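Local structure of probable primosomal replication protein n (Ralstonia solanacearum, 4FDB) at residues R64-P67 / G68-L71. The protein probably binds single-stranded DNA as a homodimer and takes part in restarting stalled replication forks, stabilising the helicase PriA on DNA and promoting its assembly with DnaT. The protein carries 3 engineered substitutions. Residues are numbered along the deposited sequence; the frame is centred on the assembly and turned at random. Where two conformers were deposited one is given.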
loop_
_atom_site.group_PDB
_atom_site.type_symbol
_atom_site.label_atom_id
_atom_site.label_comp_id
_atom_site.label_asym_id
_atom_site.label_seq_id
_atom_site.Cartn_x
_atom_site.Cartn_y
_atom_site.Cartn_z
ATOM N N ARG A 64 5.589 -3.911 -22.250
ATOM C CA ARG A 64 5.561 -3.048 -23.429
ATOM C C ARG A 64 5.476 -1.562 -23.084
ATOM O O ARG A 64 5.374 -0.717 -23.972
ATOM C CB ARG A 64 4.407 -3.426 -24.362
ATOM C CG ARG A 64 3.025 -3.197 -23.775
ATOM C CD ARG A 64 2.009 -2.808 -24.837
ATOM N NE ARG A 64 0.635 -3.065 -24.407
ATOM C CZ ARG A 64 -0.069 -2.269 -23.607
ATOM N NH1 ARG A 64 0.468 -1.154 -23.132
ATOM N NH2 ARG A 64 -1.312 -2.592 -23.280
ATOM N N ILE A 65 5.531 -1.239 -21.803
ATOM C CA ILE A 65 5.417 0.158 -21.382
ATOM C C ILE A 65 6.790 0.812 -21.194
ATOM O O ILE A 65 7.661 0.245 -20.543
ATOM C CB ILE A 65 4.606 0.257 -20.084
ATOM C CG1 ILE A 65 3.154 -0.154 -20.353
ATOM C CG2 ILE A 65 4.665 1.671 -19.520
ATOM C CD1 ILE A 65 2.311 -0.222 -19.112
ATOM N N ALA A 66 6.981 1.998 -21.768
ATOM C CA ALA A 66 8.257 2.706 -21.656
ATOM C C ALA A 66 8.463 3.254 -20.247
ATOM O O ALA A 66 7.553 3.850 -19.670
ATOM C CB ALA A 66 8.314 3.848 -22.650
ATOM N N PRO A 67 9.667 3.053 -19.689
ATOM C CA PRO A 67 10.010 3.766 -18.455
ATOM C C PRO A 67 9.825 5.274 -18.640
ATOM O O PRO A 67 10.179 5.830 -19.686
ATOM C CB PRO A 67 11.482 3.409 -18.256
ATOM C CG PRO A 67 11.578 2.011 -18.853
ATOM C CD PRO A 67 10.727 2.114 -20.097
ATOM N N GLY A 68 9.255 5.920 -17.633
ATOM C CA GLY A 68 8.907 7.325 -17.721
ATOM C C GLY A 68 7.411 7.524 -17.871
ATOM O O GLY A 68 6.901 8.632 -17.715
ATOM N N THR A 69 6.696 6.447 -18.177
ATOM C CA THR A 69 5.261 6.540 -18.418
ATOM C C THR A 69 4.494 6.642 -17.110
ATOM O O THR A 69 4.778 5.899 -16.179
ATOM C CB THR A 69 4.769 5.307 -19.193
ATOM O OG1 THR A 69 5.445 5.264 -20.458
ATOM C CG2 THR A 69 3.263 5.387 -19.417
ATOM N N VAL A 70 3.519 7.546 -17.028
ATOM C CA VAL A 70 2.711 7.626 -15.806
ATOM C C VAL A 70 1.524 6.660 -15.905
ATOM O O VAL A 70 0.788 6.675 -16.895
ATOM C CB VAL A 70 2.188 9.051 -15.556
ATOM C CG1 VAL A 70 1.381 9.111 -14.267
ATOM C CG2 VAL A 70 3.344 10.041 -15.485
ATOM N N LEU A 71 1.336 5.842 -14.879
ATOM C CA LEU A 71 0.341 4.778 -14.930
ATOM C C LEU A 71 -0.677 4.983 -13.825
ATOM O O LEU A 71 -0.300 5.359 -12.730
ATOM C CB LEU A 71 1.026 3.433 -14.699
ATOM C CG LEU A 71 2.112 3.077 -15.714
ATOM C CD1 LEU A 71 2.860 1.821 -15.287
ATOM C CD2 LEU A 71 1.496 2.908 -17.071
#
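Thr69 closes the turn that begins at Ala66 by gripping one carbonyl oxygen twice, and the turn illustrates how a side-chain hydroxyl can reinforce the backbone bond that closes a beta turn. The backbone bond from Thr69 N to Ala66 O, 3.1 Å long, is that of a type II beta turn with Pro67 and Gly68 at its corners; the hydroxyl OG1 of Thr69 adds a shorter bond of 2.7 Å to the same Ala66 O. This hydroxyl is tilted 19° from the carbonyl plane. It gets there because the first torsion of Thr69 (chi1 -61°) sets OG1 beside its own backbone N, a placing that lets both donors converge on one acceptor. Gly68, at the second corner, has a positive phi, a backbone region that favours a residue without a side chain.

On the inner side, towards the core, the contact becomes apolar. The side chains of Ile65 and Thr69 cross at about a right angle, and the branch methyl CG2 of Ile65 rests 3.7 Å from CB of Thr69. The longer arm of Ile65 is extended (chi2 174°) and meets Leu71 tip to tip, its CD1 lying 3.8 Å from Leu71 CD2. Both of these buried side chains also touch Leu11 of strand 3-19 and Leu94 of strand 87-96, which ties the loop after helix 57-62 to the core of this OB-fold chain. Gly68 and Thr69 form backbone hydrogen bonds with Leu11, and the carbonyl of Ile65 accepts one from Arg14. The chemistry thus divides in two: a doubly held carbonyl fixes the bend, while aliphatic contacts on its inner side seat the entry to strand 70-79 against its neighbours.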